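PDB 4G75: phosphodiesterase from Pseudomonas aeruginosa, which probably kills competing bacteria as a colicin M-like bacteriocin, using a metal-dependent phosphodiesterase activity that cleaves the lipid-linked precursor of peptidoglycan. Local coordinates for residues R112-N115 / H116-F120; P176-I179 / G180-S184; A60-A63 / Q64-W68; D46-V50 / N51-E55; M159-I163 / E164-I168. All coordinates share one frame; numbering follows the deposited sequence. Where two conformers were deposited one is given.

Contact 1 of 5, residues R112-N115 / H116-F120; sequences RAQN and HQYPF. With EDO (1,2-ethanediol), chain N.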
# COMPACT_ATOMS: atom_id res chain seq x y z
N ARG A 112 9.87 3.53 -15.20
CA ARG A 112 9.86 2.20 -15.79
C ARG A 112 8.43 1.74 -16.02
O ARG A 112 8.10 1.23 -17.09
CB ARG A 112 10.61 1.20 -14.89
CG ARG A 112 10.99 -0.10 -15.60
CD ARG A 112 11.60 -1.13 -14.65
NE ARG A 112 12.74 -0.62 -13.89
CZ ARG A 112 13.97 -0.47 -14.38
NH1 ARG A 112 14.23 -0.75 -15.65
NH2 ARG A 112 14.94 0.00 -13.60
N ALA A 113 7.58 1.95 -15.02
CA ALA A 113 6.17 1.59 -15.12
C ALA A 113 5.46 2.34 -16.24
O ALA A 113 4.53 1.82 -16.85
CB ALA A 113 5.45 1.81 -13.77
N GLN A 114 5.90 3.57 -16.53
CA GLN A 114 5.20 4.40 -17.50
C GLN A 114 5.85 4.37 -18.88
O GLN A 114 5.47 5.12 -19.77
CB GLN A 114 5.03 5.83 -16.99
CG GLN A 114 4.19 5.89 -15.71
CD GLN A 114 3.73 7.28 -15.33
OE1 GLN A 114 4.51 8.23 -15.27
NE2 GLN A 114 2.43 7.41 -15.06
N ASN A 115 6.83 3.48 -19.05
CA ASN A 115 7.50 3.34 -20.34
C ASN A 115 6.70 2.44 -21.28
O ASN A 115 7.13 1.34 -21.62
CB ASN A 115 8.91 2.79 -20.15
CG ASN A 115 9.76 2.91 -21.40
OD1 ASN A 115 9.38 3.59 -22.36
ND2 ASN A 115 10.92 2.26 -21.40
N HIS A 116 5.52 2.92 -21.67
CA HIS A 116 4.67 2.19 -22.59
C HIS A 116 3.76 3.15 -23.36
O HIS A 116 3.71 4.34 -23.05
CB HIS A 116 3.84 1.13 -21.85
CG HIS A 116 2.88 1.68 -20.83
ND1 HIS A 116 1.65 2.20 -21.17
CD2 HIS A 116 2.96 1.76 -19.48
CE1 HIS A 116 1.02 2.58 -20.07
NE2 HIS A 116 1.79 2.33 -19.03
N GLN A 117 3.06 2.62 -24.36
CA GLN A 117 2.09 3.40 -25.12
C GLN A 117 0.86 3.71 -24.27
O GLN A 117 0.49 2.93 -23.40
CB GLN A 117 1.65 2.62 -26.36
CG GLN A 117 2.80 2.15 -27.23
CD GLN A 117 3.29 3.23 -28.16
OE1 GLN A 117 4.23 3.96 -27.85
NE2 GLN A 117 2.63 3.37 -29.31
N TYR A 118 0.20 4.84 -24.55
CA TYR A 118 -1.02 5.20 -23.85
C TYR A 118 -2.22 5.39 -24.78
O TYR A 118 -2.82 6.47 -24.84
CB TYR A 118 -0.81 6.45 -22.99
CG TYR A 118 -0.01 6.19 -21.73
CD1 TYR A 118 -0.64 5.86 -20.54
CD2 TYR A 118 1.38 6.26 -21.74
CE1 TYR A 118 0.09 5.62 -19.38
CE2 TYR A 118 2.12 6.02 -20.59
CZ TYR A 118 1.46 5.70 -19.41
OH TYR A 118 2.19 5.46 -18.27
N PRO A 119 -2.61 4.32 -25.49
CA PRO A 119 -3.82 4.38 -26.30
C PRO A 119 -4.99 4.70 -25.38
O PRO A 119 -4.90 4.46 -24.18
CB PRO A 119 -3.99 2.96 -26.84
CG PRO A 119 -2.87 2.14 -26.27
CD PRO A 119 -2.13 2.94 -25.26
N PHE A 120 -6.08 5.22 -25.92
CA PHE A 120 -7.25 5.43 -25.08
C PHE A 120 -7.76 4.09 -24.57
O PHE A 120 -7.90 3.13 -25.35
CB PHE A 120 -8.35 6.16 -25.85
CG PHE A 120 -7.94 7.52 -26.33
CD1 PHE A 120 -7.26 8.39 -25.50
CD2 PHE A 120 -8.24 7.93 -27.62
CE1 PHE A 120 -6.88 9.64 -25.93
CE2 PHE A 120 -7.86 9.18 -28.06
CZ PHE A 120 -7.18 10.03 -27.22
C1 EDO N . 8.41 6.82 -22.14
O1 EDO N . 7.71 6.90 -23.39
C2 EDO N . 7.85 7.86 -21.18
O2 EDO N . 6.48 7.57 -20.90

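Contact 2 of 5, residues P176-I179 / G180-S184; sequences PQFI and GVLTS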
# COMPACT_ATOMS: atom_id res chain seq x y z
N PRO A 176 -0.72 -7.14 26.93
CA PRO A 176 -1.41 -7.74 28.07
C PRO A 176 -1.49 -9.26 28.00
O PRO A 176 -1.40 -9.92 29.03
CB PRO A 176 -2.80 -7.12 27.98
CG PRO A 176 -2.54 -5.76 27.40
CD PRO A 176 -1.45 -5.98 26.38
N GLN A 177 -1.62 -9.83 26.80
CA GLN A 177 -1.69 -11.28 26.69
C GLN A 177 -0.37 -11.90 27.10
O GLN A 177 -0.34 -12.92 27.79
CB GLN A 177 -2.06 -11.72 25.28
CG GLN A 177 -3.48 -11.36 24.88
CD GLN A 177 -3.84 -11.90 23.52
OE1 GLN A 177 -3.89 -11.15 22.54
NE2 GLN A 177 -4.09 -13.20 23.44
N PHE A 178 0.72 -11.28 26.69
CA PHE A 178 2.03 -11.78 27.09
C PHE A 178 2.26 -11.61 28.59
O PHE A 178 2.73 -12.53 29.25
CB PHE A 178 3.17 -11.13 26.31
CG PHE A 178 4.51 -11.67 26.68
CD1 PHE A 178 4.95 -12.87 26.14
CD2 PHE A 178 5.31 -11.01 27.60
CE1 PHE A 178 6.18 -13.39 26.50
CE2 PHE A 178 6.54 -11.53 27.96
CZ PHE A 178 6.98 -12.73 27.41
N ILE A 179 1.93 -10.44 29.12
CA ILE A 179 2.07 -10.22 30.56
C ILE A 179 1.27 -11.28 31.32
O ILE A 179 1.75 -11.84 32.30
CB ILE A 179 1.63 -8.80 30.99
CG1 ILE A 179 2.47 -7.75 30.28
CG2 ILE A 179 1.73 -8.64 32.51
CD1 ILE A 179 1.93 -6.34 30.41
N GLY A 180 0.06 -11.57 30.84
CA GLY A 180 -0.76 -12.60 31.45
C GLY A 180 -0.11 -13.96 31.40
O GLY A 180 -0.10 -14.70 32.39
N VAL A 181 0.43 -14.32 30.24
CA VAL A 181 1.10 -15.60 30.07
C VAL A 181 2.33 -15.69 30.97
O VAL A 181 2.61 -16.73 31.56
CB VAL A 181 1.52 -15.83 28.60
CG1 VAL A 181 2.52 -16.97 28.49
CG2 VAL A 181 0.30 -16.12 27.74
N LEU A 182 3.05 -14.58 31.08
CA LEU A 182 4.26 -14.53 31.88
C LEU A 182 3.97 -14.80 33.35
O LEU A 182 4.76 -15.45 34.05
CB LEU A 182 4.95 -13.17 31.72
CG LEU A 182 6.27 -12.98 32.45
CD1 LEU A 182 7.24 -14.11 32.12
CD2 LEU A 182 6.87 -11.63 32.09
N THR A 183 2.84 -14.30 33.83
CA THR A 183 2.46 -14.46 35.23
C THR A 183 1.76 -15.80 35.49
O THR A 183 1.91 -16.37 36.57
CB THR A 183 1.53 -13.32 35.70
OG1 THR A 183 0.32 -13.34 34.94
CG2 THR A 183 2.21 -11.97 35.54
N SER A 184 1.01 -16.28 34.51
CA SER A 184 0.17 -17.46 34.71
C SER A 184 0.84 -18.77 34.31
O SER A 184 0.30 -19.85 34.55
CB SER A 184 -1.15 -17.31 33.95
OG SER A 184 -0.95 -17.48 32.55

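Contact 3 of 5, residues A60-A63 / Q64-W68; sequences ALWA and QWANW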
# COMPACT_ATOMS: atom_id res chain seq x y z
N ALA A 60 -9.14 13.72 -7.44
CA ALA A 60 -9.36 14.83 -8.36
C ALA A 60 -9.84 14.31 -9.71
O ALA A 60 -10.74 14.88 -10.32
CB ALA A 60 -8.09 15.66 -8.51
N LEU A 61 -9.23 13.22 -10.18
CA LEU A 61 -9.63 12.62 -11.44
C LEU A 61 -11.06 12.11 -11.34
O LEU A 61 -11.90 12.42 -12.19
CB LEU A 61 -8.69 11.46 -11.81
CG LEU A 61 -7.25 11.90 -12.08
CD1 LEU A 61 -6.35 10.71 -12.33
CD2 LEU A 61 -7.21 12.88 -13.25
N TRP A 62 -11.34 11.33 -10.29
CA TRP A 62 -12.66 10.74 -10.12
C TRP A 62 -13.74 11.80 -9.97
O TRP A 62 -14.81 11.69 -10.58
CB TRP A 62 -12.71 9.79 -8.92
CG TRP A 62 -14.01 9.05 -8.84
CD1 TRP A 62 -15.12 9.40 -8.13
CD2 TRP A 62 -14.34 7.84 -9.54
NE1 TRP A 62 -16.12 8.47 -8.33
CE2 TRP A 62 -15.66 7.51 -9.19
CE3 TRP A 62 -13.64 7.00 -10.41
CZ2 TRP A 62 -16.30 6.37 -9.68
CZ3 TRP A 62 -14.28 5.87 -10.90
CH2 TRP A 62 -15.60 5.57 -10.54
N ALA A 63 -13.47 12.82 -9.16
CA ALA A 63 -14.44 13.87 -8.93
C ALA A 63 -14.85 14.51 -10.26
O ALA A 63 -16.01 14.89 -10.45
CB ALA A 63 -13.90 14.92 -7.97
N GLN A 64 -13.91 14.61 -11.18
CA GLN A 64 -14.21 15.13 -12.51
C GLN A 64 -15.05 14.12 -13.28
O GLN A 64 -16.13 14.44 -13.78
CB GLN A 64 -12.92 15.40 -13.30
CG GLN A 64 -12.06 16.51 -12.73
CD GLN A 64 -10.71 16.58 -13.42
OE1 GLN A 64 -10.60 17.04 -14.55
NE2 GLN A 64 -9.68 16.10 -12.73
N TRP A 65 -14.54 12.90 -13.38
CA TRP A 65 -15.21 11.81 -14.08
C TRP A 65 -16.66 11.69 -13.64
O TRP A 65 -17.58 11.64 -14.46
CB TRP A 65 -14.48 10.51 -13.78
CG TRP A 65 -14.79 9.37 -14.69
CD1 TRP A 65 -15.75 9.32 -15.65
CD2 TRP A 65 -14.15 8.09 -14.69
NE1 TRP A 65 -15.74 8.09 -16.27
CE2 TRP A 65 -14.77 7.32 -15.69
CE3 TRP A 65 -13.11 7.52 -13.94
CZ2 TRP A 65 -14.39 6.01 -15.97
CZ3 TRP A 65 -12.73 6.22 -14.22
CH2 TRP A 65 -13.37 5.48 -15.22
N ALA A 66 -16.87 11.65 -12.32
CA ALA A 66 -18.20 11.39 -11.77
C ALA A 66 -19.00 12.66 -11.48
O ALA A 66 -20.09 12.60 -10.91
CB ALA A 66 -18.10 10.53 -10.51
N ASN A 67 -18.45 13.81 -11.86
CA ASN A 67 -19.14 15.09 -11.68
C ASN A 67 -19.57 15.33 -10.24
O ASN A 67 -20.73 15.62 -9.97
CB ASN A 67 -20.36 15.16 -12.60
CG ASN A 67 -19.99 15.08 -14.06
OD1 ASN A 67 -20.50 14.24 -14.80
ND2 ASN A 67 -19.08 15.95 -14.49
N TRP A 68 -18.62 15.22 -9.32
CA TRP A 68 -18.91 15.49 -7.93
C TRP A 68 -19.08 16.99 -7.72
O TRP A 68 -19.79 17.42 -6.82
CB TRP A 68 -17.76 15.01 -7.04
CG TRP A 68 -17.72 13.53 -6.82
CD1 TRP A 68 -18.47 12.58 -7.45
CD2 TRP A 68 -16.84 12.84 -5.94
NE1 TRP A 68 -18.12 11.33 -6.99
CE2 TRP A 68 -17.12 11.46 -6.06
CE3 TRP A 68 -15.85 13.25 -5.04
CZ2 TRP A 68 -16.44 10.49 -5.33
CZ3 TRP A 68 -15.18 12.28 -4.31
CH2 TRP A 68 -15.48 10.92 -4.46

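Contact 4 of 5, residues D46-V50 / N51-E55; sequences DVAYV and NGDWE. With EDO (1,2-ethanediol), chain H.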
# COMPACT_ATOMS: atom_id res chain seq x y z
N ASP A 46 2.53 12.32 -10.57
CA ASP A 46 3.69 11.53 -10.18
C ASP A 46 4.47 12.18 -9.04
O ASP A 46 4.99 11.49 -8.16
CB ASP A 46 4.63 11.31 -11.38
CG ASP A 46 4.07 10.32 -12.38
OD1 ASP A 46 3.08 9.63 -12.06
OD2 ASP A 46 4.65 10.23 -13.48
N VAL A 47 4.55 13.51 -9.06
CA VAL A 47 5.22 14.24 -7.99
C VAL A 47 4.56 13.91 -6.66
O VAL A 47 5.24 13.70 -5.65
CB VAL A 47 5.19 15.76 -8.25
CG1 VAL A 47 5.54 16.53 -6.96
CG2 VAL A 47 6.16 16.13 -9.37
N ALA A 48 3.24 13.86 -6.66
CA ALA A 48 2.51 13.49 -5.46
C ALA A 48 2.77 12.04 -5.10
O ALA A 48 3.07 11.72 -3.95
CB ALA A 48 1.01 13.75 -5.64
N TYR A 49 2.68 11.15 -6.09
CA TYR A 49 2.81 9.72 -5.84
C TYR A 49 4.15 9.33 -5.20
O TYR A 49 4.19 8.48 -4.29
CB TYR A 49 2.58 8.89 -7.12
CG TYR A 49 1.16 8.90 -7.66
CD1 TYR A 49 0.08 8.68 -6.82
CD2 TYR A 49 0.92 9.08 -9.02
CE1 TYR A 49 -1.21 8.67 -7.30
CE2 TYR A 49 -0.37 9.07 -9.52
CZ TYR A 49 -1.43 8.86 -8.66
OH TYR A 49 -2.72 8.85 -9.14
N VAL A 50 5.24 9.95 -5.65
CA VAL A 50 6.55 9.55 -5.14
C VAL A 50 6.73 9.88 -3.66
O VAL A 50 7.66 9.39 -3.03
CB VAL A 50 7.74 10.11 -5.96
CG1 VAL A 50 7.71 9.60 -7.40
CG2 VAL A 50 7.77 11.64 -5.91
N ASN A 51 5.85 10.69 -3.09
CA ASN A 51 5.85 10.90 -1.64
C ASN A 51 4.61 10.35 -0.95
O ASN A 51 4.30 10.71 0.19
CB ASN A 51 6.09 12.37 -1.29
CG ASN A 51 7.56 12.75 -1.38
OD1 ASN A 51 8.43 12.03 -0.89
ND2 ASN A 51 7.83 13.87 -2.02
N GLY A 52 3.90 9.45 -1.64
CA GLY A 52 2.77 8.75 -1.06
C GLY A 52 1.48 9.54 -0.96
O GLY A 52 0.53 9.10 -0.32
N ASP A 53 1.45 10.71 -1.59
CA ASP A 53 0.27 11.57 -1.57
C ASP A 53 -0.68 11.09 -2.66
O ASP A 53 -0.87 11.77 -3.67
CB ASP A 53 0.71 13.02 -1.82
CG ASP A 53 -0.38 14.03 -1.50
OD1 ASP A 53 -1.23 13.76 -0.62
OD2 ASP A 53 -0.37 15.11 -2.13
N TRP A 54 -1.28 9.92 -2.47
CA TRP A 54 -1.93 9.21 -3.57
C TRP A 54 -3.44 9.42 -3.68
O TRP A 54 -4.02 9.25 -4.76
CB TRP A 54 -1.62 7.71 -3.49
CG TRP A 54 -2.25 7.01 -2.32
CD1 TRP A 54 -1.84 7.04 -1.02
CD2 TRP A 54 -3.42 6.18 -2.35
NE1 TRP A 54 -2.68 6.28 -0.24
CE2 TRP A 54 -3.65 5.74 -1.03
CE3 TRP A 54 -4.29 5.76 -3.36
CZ2 TRP A 54 -4.72 4.90 -0.70
CZ3 TRP A 54 -5.34 4.93 -3.03
CH2 TRP A 54 -5.55 4.51 -1.71
N GLU A 55 -4.07 9.75 -2.56
CA GLU A 55 -5.51 9.93 -2.51
C GLU A 55 -5.95 11.13 -3.34
O GLU A 55 -6.87 11.05 -4.15
CB GLU A 55 -5.99 10.10 -1.07
CG GLU A 55 -5.72 8.90 -0.16
CD GLU A 55 -4.46 9.06 0.65
OE1 GLU A 55 -3.50 9.70 0.16
OE2 GLU A 55 -4.42 8.54 1.78
C1 EDO H . 7.17 9.91 3.77
O1 EDO H . 6.24 9.85 4.85
C2 EDO H . 6.44 10.25 2.48
O2 EDO H . 5.79 11.52 2.62
O HOH W 1 5.57 15.24 -3.44

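Contact 5 of 5, residues M159-I163 / E164-I168; sequences MNFPI and ERLNI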
# COMPACT_ATOMS: atom_id res chain seq x y z
N MSE A 159 -2.57 -11.21 -2.71
CA MSE A 159 -1.33 -10.45 -2.72
C MSE A 159 -0.58 -10.76 -1.43
O MSE A 159 -1.20 -11.03 -0.41
CB MSE A 159 -1.60 -8.95 -2.81
CG MSE A 159 -2.23 -8.53 -4.13
SE MSE A 159 -0.97 -8.66 -5.64
CE MSE A 159 0.24 -7.21 -5.17
N ASN A 160 0.74 -10.71 -1.48
CA ASN A 160 1.56 -10.89 -0.28
C ASN A 160 2.16 -9.57 0.19
O ASN A 160 2.69 -8.81 -0.61
CB ASN A 160 2.68 -11.89 -0.56
CG ASN A 160 2.20 -13.33 -0.52
OD1 ASN A 160 2.65 -14.17 -1.30
ND2 ASN A 160 1.29 -13.62 0.39
N PHE A 161 2.05 -9.29 1.49
CA PHE A 161 2.72 -8.17 2.14
C PHE A 161 3.69 -8.79 3.14
O PHE A 161 3.30 -9.10 4.28
CB PHE A 161 1.70 -7.28 2.85
CG PHE A 161 2.17 -5.86 3.08
CD1 PHE A 161 3.51 -5.58 3.36
CD2 PHE A 161 1.27 -4.80 3.07
CE1 PHE A 161 3.94 -4.28 3.58
CE2 PHE A 161 1.68 -3.50 3.29
CZ PHE A 161 3.02 -3.24 3.55
N PRO A 162 4.94 -9.02 2.73
CA PRO A 162 5.88 -9.68 3.65
C PRO A 162 5.92 -8.97 5.01
O PRO A 162 5.94 -7.74 5.08
CB PRO A 162 7.22 -9.57 2.92
CG PRO A 162 6.84 -9.48 1.44
CD PRO A 162 5.56 -8.69 1.43
N ILE A 163 5.92 -9.75 6.09
CA ILE A 163 5.75 -9.17 7.42
C ILE A 163 6.81 -8.13 7.76
O ILE A 163 6.51 -7.13 8.40
CB ILE A 163 5.67 -10.27 8.52
CG1 ILE A 163 5.09 -9.69 9.81
CG2 ILE A 163 7.03 -10.93 8.72
CD1 ILE A 163 4.82 -10.76 10.90
N GLU A 164 8.05 -8.36 7.34
CA GLU A 164 9.13 -7.43 7.63
C GLU A 164 8.99 -6.11 6.88
O GLU A 164 9.61 -5.11 7.24
CB GLU A 164 10.50 -8.08 7.35
CG GLU A 164 10.82 -8.34 5.88
CD GLU A 164 10.27 -9.67 5.37
OE1 GLU A 164 9.49 -10.34 6.09
OE2 GLU A 164 10.63 -10.06 4.24
N ARG A 165 8.17 -6.10 5.83
CA ARG A 165 7.98 -4.86 5.06
C ARG A 165 6.84 -4.01 5.61
O ARG A 165 6.64 -2.89 5.15
CB ARG A 165 7.76 -5.16 3.57
CG ARG A 165 9.01 -5.72 2.90
CD ARG A 165 8.85 -5.98 1.40
NE ARG A 165 10.14 -6.30 0.82
CZ ARG A 165 10.93 -5.43 0.20
NH1 ARG A 165 10.56 -4.18 0.02
NH2 ARG A 165 12.10 -5.84 -0.27
N LEU A 166 6.10 -4.54 6.57
CA LEU A 166 5.09 -3.74 7.26
C LEU A 166 5.73 -2.58 8.01
O LEU A 166 5.08 -1.56 8.26
CB LEU A 166 4.29 -4.60 8.25
CG LEU A 166 3.44 -5.75 7.71
CD1 LEU A 166 2.90 -6.56 8.88
CD2 LEU A 166 2.28 -5.25 6.83
N ASN A 167 6.99 -2.75 8.39
CA ASN A 167 7.67 -1.78 9.24
C ASN A 167 6.99 -1.62 10.60
O ASN A 167 6.89 -0.51 11.13
CB ASN A 167 7.79 -0.43 8.55
CG ASN A 167 8.96 0.39 9.06
OD1 ASN A 167 9.95 -0.17 9.53
ND2 ASN A 167 8.85 1.71 8.97
N ILE A 168 6.52 -2.73 11.17
CA ILE A 168 5.96 -2.68 12.51
C ILE A 168 7.02 -3.04 13.55
O ILE A 168 8.03 -3.66 13.22
CB ILE A 168 4.70 -3.57 12.66
CG1 ILE A 168 5.02 -5.03 12.33
CG2 ILE A 168 3.57 -3.03 11.79
CD1 ILE A 168 3.88 -5.99 12.71
O HOH W 2 7.73 -5.17 9.93

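Contact 1 of 5, residues R112-N115 / H116-F120
His116 turns its imidazole back toward Ala113 by holding CG between the backbone N and the carbonyl carbon (chi1 63°), and Tyr118, with CG beside its own N (chi1 -74°), swings its phenol over to Gln114. The imidazole meets the end of the helix edge-on: Ala113 O lies in the ring plane, 3.1 Å from His116 CD2. From the same ring, ND1 donates to Gln117 O at 2.6 Å, almost within the plane, which should fix the rotation of the ring. Tyr118 CE2 sits over one imidazole face, towards the rim. The phenol slants across the Gln114 side chain, with Tyr118 OH 3.1 Å from Gln114 CB, and the amide stands nearly perpendicular to the phenol at 89°. All three polar ends converge on Asp91 of helix 81-102: Gln114 NE2 and Tyr118 OH bond its OD2, and His116 NE2 its OD1. With both ring nitrogens bonded to oxygens, the histidine is probably protonated. On the backbone, Gln114 O takes a weak bond from His116 N at 2.9 Å, and a hydrogen bond from O2 of an ethanediol, probably from the crystallisation liquor. The chain thus leaves helix 106-113 through an inverse gamma turn centred on Asn115.

Contact 2 of 5, residues P176-I179 / G180-S184
Phe178 and Leu182, one turn apart, leave the helix in the same manner: in each, CG stands anti to the backbone N (chi1 -178° and -177°). Their side chains slant across one another, and the closest atoms are Phe178 CE2 and Leu182 CD2, 4.1 Å apart in an oblique approach, a loose touch of apolar groups. Beneath them the backbone bond from Leu182 N to Phe178 O, 2.8 Å long, sets the spacing of the pair. Val181 lies round the helix from Leu182 and brings CG2 to 3.3 Å from Gln177 O, alongside the bond that Val181 N makes to that same oxygen. On the outer side Thr183 straddles two carbonyls: CG2 is 3.3 Å from Ile179 O, while OG1 donates to Gly180 O at 2.9 Å. That glycine oxygen is heavily used, because Ser184 N and Ser184 OG also donate to it, the latter from above the carbonyl plane at 2.9 Å. Three donors, with a weak fourth from Thr183 N, therefore gather on one acceptor in the last turn. Phe178 touches Phe194 and Val181 touches Val192, whereas Ile179 and Thr183 are exposed. Helix 176-184 thus begins at Pro176 and packs through Gln177, Phe178 and Val181 on strand 188-199 of the mixed sheet in the colicin M family region.

Contact 3 of 5, residues A60-A63 / Q64-W68
Three tryptophans, Trp62, Trp65 and Trp68, gather into an aromatic cluster at the end of helix 55-65, with Trp62 touching both of the others. Its indole meets that of Trp65 through their six-membered rings at an oblique 62°, Trp62 CE3 lying 3.6 Å from Trp65 CE3. Against Trp68 it uses its pyrrole side: Trp62 CD1 comes down over one face of Trp68 near the rim, 3.3 Å from Trp68 CZ2, with the planes at 73°. Trp62 CG stands anti to the backbone N (chi1 -172°), which carries the indole along the helix toward both partners. Apolar contact fills in round the rings: Ala66 CB lies 4.0 Å from Trp62 CD1, and Ala63 CA makes a CH-pi contact over the Trp68 face that also receives Trp62 CD1. The backbone that folds Trp68 back over Ala63 is a Schellman motif. Asn67 takes positive phi, Trp68 N reaches back to Ala63 O at 2.9 Å, and Asn67 N bonds Gln64 O at 3.1 Å. Among the other polar links, Ala60 O accepts both from Gln64 N and, on the opposite face of its plane, from Gln64 NE2 at 2.9 Å, while Gln64 OE1 is taken by Leu78 N; a second conformer of Gln64 is modelled, so these two side-chain bonds are not certain. Outside these residues, Glu264 OE1 of helix 255-264 accepts from both Trp62 NE1 and Trp68 NE1, and Arg260 makes a cation-pi contact with Trp68.

Contact 4 of 5, residues D46-V50 / N51-E55
A Schellman motif closes helix 34-49, with Gly52 at positive phi as its C-prime residue and Ala48 and Tyr49 supplying the acceptors. Asp53 N reaches back to Ala48 O at 3.0 Å, and Gly52 N to Tyr49 O at 2.8 Å; the latter bond also closes a type I turn from Tyr49 to Gly52. Ala48 O takes a second donor, Asn51 N, from the opposite face of its carbonyl plane. Just past the turn, Asp53 packs its CB on the methyl of Ala48, the two CB atoms 3.9 Å apart. The Tyr49 ring presents its edge to the next residue, Tyr49 CD1 lying 3.9 Å from Trp54 CB, and the two side chains cross at about a right angle. Trp54 CG sits between the backbone N and the carbonyl carbon (chi1 68°), which sends the indole off toward helix 143-153. Tyr49 OH bonds Asp88. A water links the last helical turn to Asn51, donating to Val47 O at 2.7 Å and accepting from Asn51 ND2, while Asn51 OD1 is held by Ile10 N. The last helical carbonyls are thus well served, yet Asp53 O is buried with no polar partner in the model, which probably carries an energetic cost.

Contact 5 of 5, residues M159-I163 / E164-I168
Two overlapping turns lead the chain on from strand 159-160: Arg165 N bonds Pro162 O at 2.9 Å and Leu166 N bonds Ile163 O at 3.2 Å, each donor lying well above the carbonyl plane. That strand runs parallel to strand 275-278 in the mixed sheet of the colicin M family region, and the turns bring Leu166 over the ring of Phe161, the residue after the strand. Leu166 divides its two methyls between two partners. CD2 sits squarely over the face of Phe161, 3.6 Å from the ring centroid and 6° off the normal, a well-formed CH-pi contact; CD1 goes instead to Ile163 CG1 at 3.9 Å. Phe161, with CG anti to the backbone N (chi1 -158°), turns its ring edge toward Arg165, whose CB lies in the ring plane and whose O is 3.4 Å from Phe161 CE1. Along the extended arginine chain, Arg165 CD lies 4.0 Å from Pro162 CG, and NH1 ends on the carbonyls of Asn138 and Val2. Glu164 bends at its second torsion, laying OE2 against Pro162 CB. A water donates to Ile163 O at 2.8 Å and accepts from Ile168 N at 3.0 Å.

In the fold
Contacts 1, 3 and 4 lie at helix ends, while contacts 2 and 5 accompany the mixed sheet. Contacts 1 and 4 touch directly where Gln114 OE1 comes 2.7 Å from Asp46 OD2. Contacts 3 and 4 are successive helix ends, about 5 Å apart at their nearest atoms. Contact 5 comes nearest the metal site of Val211, Glu213 and Asp241: the Leu166 side chain is about 4 Å from that of Val211 and about 10 Å from the magnesium ion. In contact 4 the Trp54 side chain is about 14 Å from the ion, and in contact 2 that of Gln177 is about 11 Å from that of Glu213. The centres of contacts 1 and 2 are about 54 Å apart, on opposite sides of the chain's centre.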